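Local coordinates for streptokinase domain B (Streptococcus dysgalactiae subsp. equisimilis, PDB 1QQR), which probably contributes, as one domain of a non-proteolytic plasminogen activator, to the activation of plasminogen that starts fibrinolysis, at residues 8-13 with 33-38; 14-19 with 51-56; 93-98 with 116-121. One frame throughout, in Å; residues are numbered along the deposited sequence.

Contact 1 of 3, residues 8-13 with 33-38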
ATOM      1  N   VAL A   8       4.265 -13.274  -5.502  1.00 42.31           N
ATOM      2  CA  VAL A   8       4.081 -12.345  -4.404  1.00 37.62           C
ATOM      3  C   VAL A   8       2.726 -11.674  -4.566  1.00 39.92           C
ATOM      4  O   VAL A   8       2.487 -10.979  -5.556  1.00 45.19           O
ATOM      5  CB  VAL A   8       5.199 -11.302  -4.349  1.00 29.53           C
ATOM      6  CG1 VAL A   8       4.875 -10.232  -3.317  1.00 28.67           C
ATOM      7  CG2 VAL A   8       6.478 -11.979  -3.955  1.00 22.60           C
ATOM      8  N   ASP A   9       1.812 -11.930  -3.633  1.00 35.52           N
ATOM      9  CA  ASP A   9       0.493 -11.282  -3.704  1.00 35.88           C
ATOM     10  C   ASP A   9       0.740  -9.874  -3.193  1.00 37.13           C
ATOM     11  O   ASP A   9       1.213  -9.699  -2.064  1.00 33.45           O
ATOM     12  CB  ASP A   9      -0.539 -11.922  -2.766  1.00 38.53           C
ATOM     13  CG  ASP A   9      -1.002 -13.280  -3.231  1.00 37.28           C
ATOM     14  OD1 ASP A   9      -0.965 -13.534  -4.449  1.00 43.42           O
ATOM     15  OD2 ASP A   9      -1.422 -14.079  -2.367  1.00 47.44           O
ATOM     16  N   VAL A  10       0.448  -8.877  -4.017  1.00 32.87           N
ATOM     17  CA  VAL A  10       0.654  -7.502  -3.595  1.00 33.68           C
ATOM     18  C   VAL A  10      -0.650  -6.930  -3.062  1.00 32.15           C
ATOM     19  O   VAL A  10      -1.604  -6.708  -3.819  1.00 29.49           O
ATOM     20  CB  VAL A  10       1.162  -6.614  -4.760  1.00 37.36           C
ATOM     21  CG1 VAL A  10       1.419  -5.193  -4.270  1.00 38.14           C
ATOM     22  CG2 VAL A  10       2.425  -7.195  -5.343  1.00 32.51           C
ATOM     23  N   GLU A  11      -0.691  -6.723  -1.751  1.00 27.61           N
ATOM     24  CA  GLU A  11      -1.858  -6.144  -1.121  1.00 31.71           C
ATOM     25  C   GLU A  11      -1.651  -4.644  -0.907  1.00 33.92           C
ATOM     26  O   GLU A  11      -0.523  -4.151  -0.749  1.00 27.91           O
ATOM     27  CB  GLU A  11      -2.159  -6.846   0.198  1.00 33.61           C
ATOM     28  CG  GLU A  11      -2.876  -8.167   0.000  1.00 47.28           C
ATOM     29  CD  GLU A  11      -2.916  -9.015   1.263  1.00 56.00           C
ATOM     30  OE1 GLU A  11      -3.235  -8.482   2.344  1.00 59.11           O
ATOM     31  OE2 GLU A  11      -2.638 -10.226   1.172  1.00 65.36           O
ATOM     32  N   TYR A  12      -2.760  -3.919  -0.876  1.00 36.90           N
ATOM     33  CA  TYR A  12      -2.692  -2.476  -0.748  1.00 34.11           C
ATOM     34  C   TYR A  12      -3.606  -1.923   0.317  1.00 32.25           C
ATOM     35  O   TYR A  12      -4.743  -2.359   0.468  1.00 34.53           O
ATOM     36  CB  TYR A  12      -3.060  -1.866  -2.100  1.00 31.23           C
ATOM     37  CG  TYR A  12      -2.954  -0.370  -2.180  1.00 31.34           C
ATOM     38  CD1 TYR A  12      -1.724   0.252  -2.274  1.00 28.25           C
ATOM     39  CD2 TYR A  12      -4.099   0.426  -2.180  1.00 36.69           C
ATOM     40  CE1 TYR A  12      -1.627   1.636  -2.369  1.00 33.02           C
ATOM     41  CE2 TYR A  12      -4.024   1.822  -2.274  1.00 38.59           C
ATOM     42  CZ  TYR A  12      -2.783   2.423  -2.374  1.00 43.17           C
ATOM     43  OH  TYR A  12      -2.697   3.795  -2.539  1.00 37.45           O
ATOM     44  N   THR A  13      -3.087  -0.989   1.087  1.00 27.26           N
ATOM     45  CA  THR A  13      -3.901  -0.313   2.075  1.00 33.96           C
ATOM     46  C   THR A  13      -3.535   1.183   2.041  1.00 35.94           C
ATOM     47  O   THR A  13      -2.362   1.561   1.894  1.00 34.73           O
ATOM     48  CB  THR A  13      -3.738  -0.891   3.483  1.00 29.21           C
ATOM     49  OG1 THR A  13      -4.696  -0.263   4.335  1.00 31.30           O
ATOM     50  CG2 THR A  13      -2.369  -0.641   4.039  1.00 27.92           C
ATOM     51  N   LYS A  33      -6.653  -4.439   0.082  1.00 39.77           N
ATOM     52  CA  LYS A  33      -7.233  -4.857  -1.170  1.00 41.44           C
ATOM     53  C   LYS A  33      -6.093  -5.545  -1.916  1.00 42.78           C
ATOM     54  O   LYS A  33      -4.952  -5.070  -1.887  1.00 37.42           O
ATOM     55  CB  LYS A  33      -7.698  -3.622  -1.922  1.00 45.82           C
ATOM     56  CG  LYS A  33      -8.027  -3.841  -3.373  1.00 59.24           C
ATOM     57  CD  LYS A  33      -8.335  -2.514  -4.042  1.00 62.30           C
ATOM     58  CE  LYS A  33      -8.645  -2.693  -5.512  1.00 63.90           C
ATOM     59  NZ  LYS A  33      -8.977  -1.366  -6.101  1.00 79.16           N
ATOM     60  N   LEU A  34      -6.369  -6.685  -2.539  1.00 46.17           N
ATOM     61  CA  LEU A  34      -5.316  -7.349  -3.295  1.00 42.23           C
ATOM     62  C   LEU A  34      -5.235  -6.593  -4.595  1.00 41.25           C
ATOM     63  O   LEU A  34      -6.229  -6.426  -5.290  1.00 39.10           O
ATOM     64  CB  LEU A  34      -5.630  -8.817  -3.606  1.00 40.73           C
ATOM     65  CG  LEU A  34      -4.463  -9.359  -4.454  1.00 48.99           C
ATOM     66  CD1 LEU A  34      -3.522 -10.162  -3.577  1.00 38.74           C
ATOM     67  CD2 LEU A  34      -4.970 -10.192  -5.610  1.00 47.39           C
ATOM     68  N   LEU A  35      -4.052  -6.102  -4.909  1.00 42.83           N
ATOM     69  CA  LEU A  35      -3.864  -5.384  -6.147  1.00 39.86           C
ATOM     70  C   LEU A  35      -3.684  -6.421  -7.242  1.00 43.33           C
ATOM     71  O   LEU A  35      -4.413  -6.448  -8.223  1.00 42.93           O
ATOM     72  CB  LEU A  35      -2.611  -4.540  -6.046  1.00 43.16           C
ATOM     73  CG  LEU A  35      -2.803  -3.044  -6.177  1.00 50.69           C
ATOM     74  CD1 LEU A  35      -4.025  -2.610  -5.355  1.00 48.14           C
ATOM     75  CD2 LEU A  35      -1.511  -2.357  -5.744  1.00 42.99           C
ATOM     76  N   LYS A  36      -2.687  -7.276  -7.058  1.00 46.01           N
ATOM     77  CA  LYS A  36      -2.390  -8.321  -8.019  1.00 45.92           C
ATOM     78  C   LYS A  36      -1.301  -9.266  -7.515  1.00 39.92           C
ATOM     79  O   LYS A  36      -0.643  -9.011  -6.505  1.00 41.87           O
ATOM     80  CB  LYS A  36      -1.964  -7.692  -9.350  1.00 44.47           C
ATOM     81  CG  LYS A  36      -0.918  -6.593  -9.231  1.00 53.30           C
ATOM     82  CD  LYS A  36      -0.812  -5.790 -10.545  1.00 68.33           C
ATOM     83  CE  LYS A  36       0.055  -4.518 -10.393  1.00 76.59           C
ATOM     84  NZ  LYS A  36       0.267  -3.731 -11.664  1.00 70.12           N
ATOM     85  N   THR A  37      -1.134 -10.366  -8.227  1.00 38.28           N
ATOM     86  CA  THR A  37      -0.123 -11.345  -7.904  1.00 40.95           C
ATOM     87  C   THR A  37       0.951 -11.141  -8.949  1.00 41.22           C
ATOM     88  O   THR A  37       0.692 -11.232 -10.140  1.00 47.77           O
ATOM     89  CB  THR A  37      -0.708 -12.745  -7.994  1.00 46.36           C
ATOM     90  OG1 THR A  37      -1.869 -12.796  -7.161  1.00 44.10           O
ATOM     91  CG2 THR A  37       0.299 -13.786  -7.506  1.00 37.40           C
ATOM     92  N   LEU A  38       2.154 -10.830  -8.500  1.00 40.98           N
ATOM     93  CA  LEU A  38       3.251 -10.563  -9.413  1.00 42.88           C
ATOM     94  C   LEU A  38       4.405 -11.492  -9.138  1.00 43.84           C
ATOM     95  O   LEU A  38       4.354 -12.311  -8.227  1.00 50.29           O
ATOM     96  CB  LEU A  38       3.733  -9.120  -9.238  1.00 44.40           C
ATOM     97  CG  LEU A  38       2.701  -8.051  -9.588  1.00 48.24           C
ATOM     98  CD1 LEU A  38       3.304  -6.665  -9.351  1.00 44.79           C
ATOM     99  CD2 LEU A  38       2.283  -8.218 -11.043  1.00 41.77           C
TER
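Lys33 and Tyr12 begin the antiparallel pairing of strand 33-38 with strand 8-13 by exchanging two backbone hydrogen bonds, Lys33 N to Tyr12 O at 2.9 Å and Tyr12 N to Lys33 O at 2.7 Å. The extended lysine chain then leads away from Tyr12, carrying its amine to Gln52 of helix 46-60. Leu34 lies on the other face of the sheet, where its CD1 is 3.6 Å from Asp9 CB and also meets the CG of Glu11, the methylene carbons of two acids. Here the register slips by one residue, and Leu35 and Lys36 both face Val10 in a classic beta bulge. Val10 O accepts a firm bond from Leu35 N (2.7 Å) and a weak one from Lys36 N (3.5 Å), while Lys36 O takes the N-H of Val10. The extra residue brings Leu35 CD1 to 3.5 Å from Tyr12 CB, meeting the ring obliquely; the phenol hydroxyl beyond is bonded to Glu122. Thr37 stands alongside Asp9, pointing the same way. With OG1 turned beside its own backbone N (chi1 -54°), it donates to Asp9 OD1 at 3.0 Å, on the anti side of the carboxylate. Leu38 completes the ladder through two backbone bonds with Val8, and its CD1 packs on Val10 CG2. The face of Val8, Val10 and Tyr12 is thus largely apolar, apart from Lys33 and Lys36, with Tyr12 and Leu35 against helix 46-60 and Val10 and Leu38 against Ile44; on the other, the Asp9-Thr37 bond ties the strands together beside Leu34.

Contact 2 of 3, residues 14-19 with 51-56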
ATOM      1  N   VAL A  14      -4.552   2.022   2.133  1.00 30.52           N
ATOM      2  CA  VAL A  14      -4.369   3.458   2.077  1.00 30.22           C
ATOM      3  C   VAL A  14      -5.194   4.176   3.138  1.00 33.02           C
ATOM      4  O   VAL A  14      -6.335   3.809   3.416  1.00 31.63           O
ATOM      5  CB  VAL A  14      -4.763   4.012   0.672  1.00 30.76           C
ATOM      6  CG1 VAL A  14      -6.213   3.729   0.386  1.00 24.44           C
ATOM      7  CG2 VAL A  14      -4.491   5.503   0.591  1.00 34.85           C
ATOM      8  N   GLN A  15      -4.581   5.192   3.735  1.00 33.08           N
ATOM      9  CA  GLN A  15      -5.216   6.024   4.744  1.00 32.18           C
ATOM     10  C   GLN A  15      -5.344   7.437   4.123  1.00 31.63           C
ATOM     11  O   GLN A  15      -4.421   7.917   3.448  1.00 25.85           O
ATOM     12  CB  GLN A  15      -4.349   6.042   6.013  1.00 29.74           C
ATOM     13  CG  GLN A  15      -4.603   7.240   6.935  1.00 59.83           C
ATOM     14  CD  GLN A  15      -3.740   7.231   8.204  1.00 69.07           C
ATOM     15  OE1 GLN A  15      -2.504   7.094   8.146  1.00 74.62           O
ATOM     16  NE2 GLN A  15      -4.391   7.388   9.357  1.00 68.24           N
ATOM     17  N   PHE A  16      -6.476   8.099   4.344  1.00 30.19           N
ATOM     18  CA  PHE A  16      -6.692   9.428   3.775  1.00 29.24           C
ATOM     19  C   PHE A  16      -6.841  10.479   4.851  1.00 34.05           C
ATOM     20  O   PHE A  16      -7.640  10.305   5.768  1.00 40.67           O
ATOM     21  CB  PHE A  16      -7.960   9.440   2.918  1.00 29.71           C
ATOM     22  CG  PHE A  16      -7.895   8.547   1.707  1.00 35.74           C
ATOM     23  CD1 PHE A  16      -8.696   7.420   1.614  1.00 28.09           C
ATOM     24  CD2 PHE A  16      -7.064   8.862   0.635  1.00 33.06           C
ATOM     25  CE1 PHE A  16      -8.677   6.615   0.462  1.00 33.66           C
ATOM     26  CE2 PHE A  16      -7.037   8.068  -0.517  1.00 29.62           C
ATOM     27  CZ  PHE A  16      -7.846   6.942  -0.603  1.00 32.66           C
ATOM     28  N   THR A  17      -6.083  11.570   4.749  1.00 36.93           N
ATOM     29  CA  THR A  17      -6.190  12.652   5.729  1.00 40.40           C
ATOM     30  C   THR A  17      -6.610  13.968   5.073  1.00 38.38           C
ATOM     31  O   THR A  17      -5.873  14.541   4.282  1.00 41.01           O
ATOM     32  CB  THR A  17      -4.871  12.866   6.483  1.00 45.21           C
ATOM     33  OG1 THR A  17      -4.466  11.632   7.078  1.00 47.06           O
ATOM     34  CG2 THR A  17      -5.057  13.903   7.599  1.00 37.02           C
ATOM     35  N   PRO A  18      -7.813  14.459   5.400  1.00 42.89           N
ATOM     36  CA  PRO A  18      -8.369  15.707   4.860  1.00 41.16           C
ATOM     37  C   PRO A  18      -7.641  16.926   5.401  1.00 46.05           C
ATOM     38  O   PRO A  18      -7.336  16.970   6.582  1.00 46.52           O
ATOM     39  CB  PRO A  18      -9.820  15.646   5.314  1.00 39.94           C
ATOM     40  CG  PRO A  18      -9.715  14.979   6.629  1.00 39.60           C
ATOM     41  CD  PRO A  18      -8.755  13.837   6.351  1.00 39.99           C
ATOM     42  N   LEU A  19      -7.350  17.902   4.539  1.00 49.80           N
ATOM     43  CA  LEU A  19      -6.642  19.104   4.966  1.00 53.97           C
ATOM     44  C   LEU A  19      -7.350  19.824   6.110  1.00 61.28           C
ATOM     45  O   LEU A  19      -6.692  20.305   7.029  1.00 65.38           O
ATOM     46  CB  LEU A  19      -6.387  20.035   3.783  1.00 55.86           C
ATOM     47  CG  LEU A  19      -5.150  19.680   2.924  1.00 53.89           C
ATOM     48  CD1 LEU A  19      -4.085  19.005   3.791  1.00 49.49           C
ATOM     49  CD2 LEU A  19      -5.531  18.747   1.809  1.00 51.73           C
ATOM     50  N   ALA A  51      -3.516   5.976  -9.091  1.00 30.86           N
ATOM     51  CA  ALA A  51      -4.773   5.652  -9.746  1.00 34.80           C
ATOM     52  C   ALA A  51      -5.606   4.794  -8.812  1.00 41.30           C
ATOM     53  O   ALA A  51      -6.821   4.979  -8.697  1.00 45.18           O
ATOM     54  CB  ALA A  51      -4.533   4.930 -11.092  1.00 29.32           C
ATOM     55  N   GLN A  52      -4.948   3.852  -8.142  1.00 39.69           N
ATOM     56  CA  GLN A  52      -5.630   2.981  -7.195  1.00 36.79           C
ATOM     57  C   GLN A  52      -6.220   3.787  -6.035  1.00 33.55           C
ATOM     58  O   GLN A  52      -7.374   3.609  -5.658  1.00 36.13           O
ATOM     59  CB  GLN A  52      -4.649   1.951  -6.620  1.00 38.99           C
ATOM     60  CG  GLN A  52      -4.688   0.607  -7.284  1.00 46.77           C
ATOM     61  CD  GLN A  52      -6.092   0.039  -7.342  1.00 55.17           C
ATOM     62  OE1 GLN A  52      -6.817  -0.021  -6.328  1.00 46.73           O
ATOM     63  NE2 GLN A  52      -6.492  -0.378  -8.535  1.00 42.18           N
ATOM     64  N   ALA A  53      -5.414   4.669  -5.458  1.00 30.00           N
ATOM     65  CA  ALA A  53      -5.884   5.445  -4.325  1.00 27.76           C
ATOM     66  C   ALA A  53      -7.050   6.371  -4.736  1.00 30.25           C
ATOM     67  O   ALA A  53      -8.057   6.455  -4.039  1.00 32.40           O
ATOM     68  CB  ALA A  53      -4.717   6.260  -3.729  1.00 20.02           C
ATOM     69  N   GLN A  54      -6.920   7.044  -5.874  1.00 31.08           N
ATOM     70  CA  GLN A  54      -7.963   7.949  -6.332  1.00 29.80           C
ATOM     71  C   GLN A  54      -9.260   7.166  -6.513  1.00 39.23           C
ATOM     72  O   GLN A  54     -10.321   7.621  -6.106  1.00 39.26           O
ATOM     73  CB  GLN A  54      -7.543   8.637  -7.647  1.00 35.59           C
ATOM     74  CG  GLN A  54      -8.526   9.705  -8.204  1.00 34.47           C
ATOM     75  CD  GLN A  54      -8.860  10.827  -7.189  1.00 51.36           C
ATOM     76  OE1 GLN A  54      -7.982  11.597  -6.774  1.00 41.73           O
ATOM     77  NE2 GLN A  54     -10.139  10.915  -6.794  1.00 40.09           N
ATOM     78  N   SER A  55      -9.189   5.969  -7.085  1.00 38.47           N
ATOM     79  CA  SER A  55     -10.421   5.222  -7.283  1.00 36.22           C
ATOM     80  C   SER A  55     -11.015   4.782  -5.943  1.00 39.52           C
ATOM     81  O   SER A  55     -12.236   4.824  -5.751  1.00 38.66           O
ATOM     82  CB  SER A  55     -10.198   4.031  -8.234  1.00 38.91           C
ATOM     83  OG  SER A  55      -9.862   2.829  -7.562  1.00 45.95           O
ATOM     84  N   ILE A  56     -10.171   4.382  -4.999  1.00 38.99           N
ATOM     85  CA  ILE A  56     -10.691   3.985  -3.697  1.00 37.56           C
ATOM     86  C   ILE A  56     -11.313   5.207  -3.016  1.00 40.84           C
ATOM     87  O   ILE A  56     -12.378   5.108  -2.401  1.00 38.53           O
ATOM     88  CB  ILE A  56      -9.585   3.416  -2.822  1.00 40.90           C
ATOM     89  CG1 ILE A  56      -9.223   2.020  -3.335  1.00 39.35           C
ATOM     90  CG2 ILE A  56     -10.019   3.410  -1.368  1.00 37.81           C
ATOM     91  CD1 ILE A  56      -8.093   1.370  -2.613  1.00 38.19           C
TER
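Val14 meets Ala53 and Ile56 where helix 46-60 lies across the long first strand of a beta-grasp domain, the ubiquitin-like fold in which a curved mixed sheet wraps around a single helix. The axes of strand 14-18 and helix 51-56 approach to 9.9 Å and are inclined at 63°, and this crossing confines the contact to a short part of each segment. Val14 and Phe16 are the strand residues that point at the helix. The branched CB of Val14 serves two neighbours, CG2 lying 4.4 Å from Ala53 CB and CG1 4.2 Å from Ile56 CG2. Alanine suits the helix here because its single methyl brings little bulk between the backbone and the sheet; the same residue also touches Tyr12 and Tyr124. Two residues on, Phe16 comes back to the same side, and its longer side chain spans the wider gap to the helix. With CG beside the backbone N (chi1 -64°), the ring has one face covered by Val14, whose CG2 sits 3.7 Å above the plane, offset toward the rim. Phe25, Ile66 and Val126 add further apolar surface to the phenylalanine. No hydrogen bond links the two segments, and the fit rests mainly on apolar contact, with one carbonyl as the exception. The far edge of the ring reaches the helix at two points close to its plane: CE1 is 3.9 Å from Ile56 CG2, and CZ is 3.5 Å from the carbonyl oxygen Ala53 O.

Contact 3 of 3, residues 93-98 with 116-121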
ATOM      1  N   TYR A  93       8.455   0.522  -7.765  1.00 42.41           N
ATOM      2  CA  TYR A  93       8.786  -0.457  -6.754  1.00 39.75           C
ATOM      3  C   TYR A  93       8.938  -1.778  -7.485  1.00 36.28           C
ATOM      4  O   TYR A  93       8.049  -2.194  -8.244  1.00 37.99           O
ATOM      5  CB  TYR A  93       7.690  -0.589  -5.702  1.00 42.49           C
ATOM      6  CG  TYR A  93       7.858  -1.855  -4.879  1.00 40.80           C
ATOM      7  CD1 TYR A  93       9.011  -2.064  -4.115  1.00 36.46           C
ATOM      8  CD2 TYR A  93       6.903  -2.870  -4.920  1.00 27.34           C
ATOM      9  CE1 TYR A  93       9.201  -3.262  -3.415  1.00 43.02           C
ATOM     10  CE2 TYR A  93       7.092  -4.074  -4.230  1.00 31.74           C
ATOM     11  CZ  TYR A  93       8.237  -4.264  -3.485  1.00 38.21           C
ATOM     12  OH  TYR A  93       8.448  -5.473  -2.849  1.00 39.13           O
ATOM     13  N   ARG A  94      10.068  -2.430  -7.256  1.00 34.51           N
ATOM     14  CA  ARG A  94      10.358  -3.719  -7.879  1.00 40.05           C
ATOM     15  C   ARG A  94      10.070  -4.766  -6.815  1.00 37.12           C
ATOM     16  O   ARG A  94      10.561  -4.661  -5.699  1.00 32.95           O
ATOM     17  CB  ARG A  94      11.836  -3.770  -8.292  1.00 46.14           C
ATOM     18  CG  ARG A  94      12.234  -5.009  -9.054  1.00 59.58           C
ATOM     19  CD  ARG A  94      13.753  -5.180  -9.065  1.00 74.80           C
ATOM     20  NE  ARG A  94      14.164  -6.393  -9.774  1.00 83.73           N
ATOM     21  CZ  ARG A  94      15.359  -6.968  -9.661  1.00 84.85           C
ATOM     22  NH1 ARG A  94      16.283  -6.448  -8.857  1.00 81.44           N
ATOM     23  NH2 ARG A  94      15.631  -8.065 -10.356  1.00 85.66           N
ATOM     24  N   VAL A  95       9.263  -5.765  -7.139  1.00 38.91           N
ATOM     25  CA  VAL A  95       8.957  -6.786  -6.148  1.00 35.15           C
ATOM     26  C   VAL A  95      10.231  -7.472  -5.718  1.00 40.07           C
ATOM     27  O   VAL A  95      10.833  -8.235  -6.473  1.00 41.69           O
ATOM     28  CB  VAL A  95       7.977  -7.807  -6.692  1.00 37.66           C
ATOM     29  CG1 VAL A  95       7.727  -8.883  -5.656  1.00 42.77           C
ATOM     30  CG2 VAL A  95       6.682  -7.110  -7.062  1.00 31.05           C
ATOM     31  N   LYS A  96      10.630  -7.152  -4.493  1.00 38.61           N
ATOM     32  CA  LYS A  96      11.832  -7.652  -3.832  1.00 42.47           C
ATOM     33  C   LYS A  96      11.979  -9.184  -3.850  1.00 45.32           C
ATOM     34  O   LYS A  96      11.009  -9.919  -3.650  1.00 37.65           O
ATOM     35  CB  LYS A  96      11.807  -7.122  -2.399  1.00 46.11           C
ATOM     36  CG  LYS A  96      12.984  -7.410  -1.529  1.00 44.21           C
ATOM     37  CD  LYS A  96      12.707  -6.801  -0.158  1.00 55.44           C
ATOM     38  CE  LYS A  96      13.745  -7.181   0.893  1.00 66.10           C
ATOM     39  NZ  LYS A  96      14.935  -6.262   0.914  1.00 76.29           N
ATOM     40  N   ASN A  97      13.203  -9.650  -4.104  1.00 44.78           N
ATOM     41  CA  ASN A  97      13.518 -11.082  -4.147  1.00 45.47           C
ATOM     42  C   ASN A  97      13.433 -11.639  -2.740  1.00 42.77           C
ATOM     43  O   ASN A  97      13.788 -10.970  -1.765  1.00 41.92           O
ATOM     44  CB  ASN A  97      14.940 -11.310  -4.682  1.00 44.39           C
ATOM     45  CG  ASN A  97      15.151 -12.715  -5.221  1.00 50.74           C
ATOM     46  OD1 ASN A  97      14.250 -13.562  -5.194  1.00 48.11           O
ATOM     47  ND2 ASN A  97      16.347 -12.967  -5.727  1.00 54.99           N
ATOM     48  N   ARG A  98      12.960 -12.869  -2.624  1.00 40.72           N
ATOM     49  CA  ARG A  98      12.844 -13.458  -1.308  1.00 41.72           C
ATOM     50  C   ARG A  98      12.712 -14.968  -1.317  1.00 39.26           C
ATOM     51  O   ARG A  98      12.381 -15.609  -2.329  1.00 37.09           O
ATOM     52  CB  ARG A  98      11.632 -12.860  -0.562  1.00 36.59           C
ATOM     53  CG  ARG A  98      10.285 -13.390  -1.080  1.00 42.42           C
ATOM     54  CD  ARG A  98       9.121 -12.472  -0.726  1.00 45.98           C
ATOM     55  NE  ARG A  98       9.159 -11.200  -1.452  1.00 38.52           N
ATOM     56  CZ  ARG A  98       8.350 -10.165  -1.209  1.00 43.00           C
ATOM     57  NH1 ARG A  98       7.438 -10.237  -0.245  1.00 29.86           N
ATOM     58  NH2 ARG A  98       8.417  -9.068  -1.964  1.00 33.61           N
ATOM     59  N   ASN A 116       3.618 -15.793  -0.622  1.00 38.07           N
ATOM     60  CA  ASN A 116       4.381 -14.676  -0.098  1.00 38.18           C
ATOM     61  C   ASN A 116       3.508 -13.457  -0.373  1.00 37.04           C
ATOM     62  O   ASN A 116       2.696 -13.463  -1.309  1.00 37.15           O
ATOM     63  CB  ASN A 116       5.712 -14.558  -0.840  1.00 37.12           C
ATOM     64  CG  ASN A 116       6.766 -15.513  -0.307  1.00 35.79           C
ATOM     65  OD1 ASN A 116       7.556 -15.157   0.574  1.00 37.42           O
ATOM     66  ND2 ASN A 116       6.768 -16.735  -0.822  1.00 28.18           N
ATOM     67  N   THR A 117       3.654 -12.421   0.433  1.00 30.07           N
ATOM     68  CA  THR A 117       2.839 -11.233   0.227  1.00 35.05           C
ATOM     69  C   THR A 117       3.650  -9.983   0.477  1.00 34.50           C
ATOM     70  O   THR A 117       4.593  -9.998   1.264  1.00 31.13           O
ATOM     71  CB  THR A 117       1.622 -11.164   1.218  1.00 34.29           C
ATOM     72  OG1 THR A 117       2.119 -11.194   2.556  1.00 42.48           O
ATOM     73  CG2 THR A 117       0.672 -12.338   1.051  1.00 39.27           C
ATOM     74  N   ASP A 118       3.263  -8.916  -0.218  1.00 33.78           N
ATOM     75  CA  ASP A 118       3.841  -7.585  -0.042  1.00 33.28           C
ATOM     76  C   ASP A 118       2.634  -6.754   0.395  1.00 34.65           C
ATOM     77  O   ASP A 118       1.550  -6.863  -0.181  1.00 36.51           O
ATOM     78  CB  ASP A 118       4.347  -6.986  -1.356  1.00 27.15           C
ATOM     79  CG  ASP A 118       5.847  -7.123  -1.534  1.00 32.94           C
ATOM     80  OD1 ASP A 118       6.556  -7.465  -0.554  1.00 28.17           O
ATOM     81  OD2 ASP A 118       6.320  -6.866  -2.670  1.00 36.78           O
ATOM     82  N   LEU A 119       2.801  -5.952   1.429  1.00 29.33           N
ATOM     83  CA  LEU A 119       1.713  -5.094   1.843  1.00 33.68           C
ATOM     84  C   LEU A 119       2.207  -3.696   1.577  1.00 32.63           C
ATOM     85  O   LEU A 119       3.153  -3.238   2.235  1.00 28.25           O
ATOM     86  CB  LEU A 119       1.381  -5.222   3.339  1.00 26.54           C
ATOM     87  CG  LEU A 119       0.402  -4.132   3.818  1.00 31.35           C
ATOM     88  CD1 LEU A 119      -0.900  -4.222   3.036  1.00 26.74           C
ATOM     89  CD2 LEU A 119       0.115  -4.266   5.305  1.00 29.42           C
ATOM     90  N   ILE A 120       1.601  -3.044   0.591  1.00 26.01           N
ATOM     91  CA  ILE A 120       1.956  -1.672   0.287  1.00 26.79           C
ATOM     92  C   ILE A 120       0.981  -0.763   1.045  1.00 27.30           C
ATOM     93  O   ILE A 120      -0.235  -0.834   0.860  1.00 27.46           O
ATOM     94  CB  ILE A 120       1.815  -1.361  -1.204  1.00 31.07           C
ATOM     95  CG1 ILE A 120       2.784  -2.223  -2.019  1.00 30.12           C
ATOM     96  CG2 ILE A 120       2.053   0.143  -1.436  1.00 26.51           C
ATOM     97  CD1 ILE A 120       2.688  -1.980  -3.526  1.00 22.70           C
ATOM     98  N   SER A 121       1.511   0.107   1.889  1.00 27.33           N
ATOM     99  CA  SER A 121       0.636   0.995   2.629  1.00 30.61           C
ATOM    100  C   SER A 121       0.991   2.452   2.386  1.00 26.73           C
ATOM    101  O   SER A 121       2.145   2.879   2.518  1.00 28.38           O
ATOM    102  CB  SER A 121       0.649   0.647   4.128  1.00 28.41           C
ATOM    103  OG  SER A 121       1.911   0.851   4.686  1.00 51.77           O
TER
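Asp118 OD2 is gripped by two groups of the opposing segment. The phenol of Tyr93 donates to it through a short bond, OH to OD2 2.5 Å, and Arg98 NH2 adds a weak one at 3.1 Å. The tyrosine oxygen arrives from above the carboxylate plane, 36° out of it, while OD2 itself lies near the plane of the ring, at its edge. Arg98 also forms a salt bridge with the other carboxylate oxygen, NH2 lying 2.8 Å from Asp118 OD1, although the position of OD1 is less certain. The guanidinium and carboxylate planes are turned 52° apart, so the two ions do not form a flat, side-by-side pair. Segment 116-121 belongs to strand 111-128, the last strand of the beta-grasp sheet, which runs parallel to strand 8-18. Segment 93-98 leaves strand 92-94, the partner of strand 43-45, and continues from Val95 as a loop packed on the sheet face that carries Val8. An arginine suits this buried place because its several N-H groups can serve more than one acceptor. It curls back, bent at chi3, to reach its own loop: NE and NH2 both donate to Lys96 O, NE at 3.1 Å, in the guanidinium plane and from one face of the carbonyl. Asp77 supplies a second carboxylate, bridged to NH1, so the positive charge is balanced from two quarters and both acids probably favour the ionised form. Tyr93 is equally well used, for its OH, besides donating to Asp118, accepts the N-H of Lys96 at 3.2 Å in a nearly straight bond (167°). Apolar atoms close in around these polar groups: Arg98 CD lies 4.0 Å from Asn116 CB, and Val95 CG1 is 3.9 Å from Asp118 OD2.

Contacts 1 and 2 share strand 8-18, and contact 3 reaches it through its neighbour, strand 111-128. Contact 1 uses the first half of the shared strand and contact 2 the second, with centres about 17 Å apart; the helix bridges them, since Lys33 NZ reaches Gln52 OE1 at 2.6 Å and Tyr12 OH rests 3.4 Å from Ala53 CB. Strand 111-128 flanks strand 8-18 on the side away from strand 33-38, and the centres of contacts 1 and 3 are about 9 Å apart. The pairing is parallel, Glu11 N to Asp118 O and Ile120 N to Glu11 O each measuring 2.7 Å. Contacts 2 and 3 do not touch: their centres are about 20 Å apart, on opposite sides of the centre of the chain.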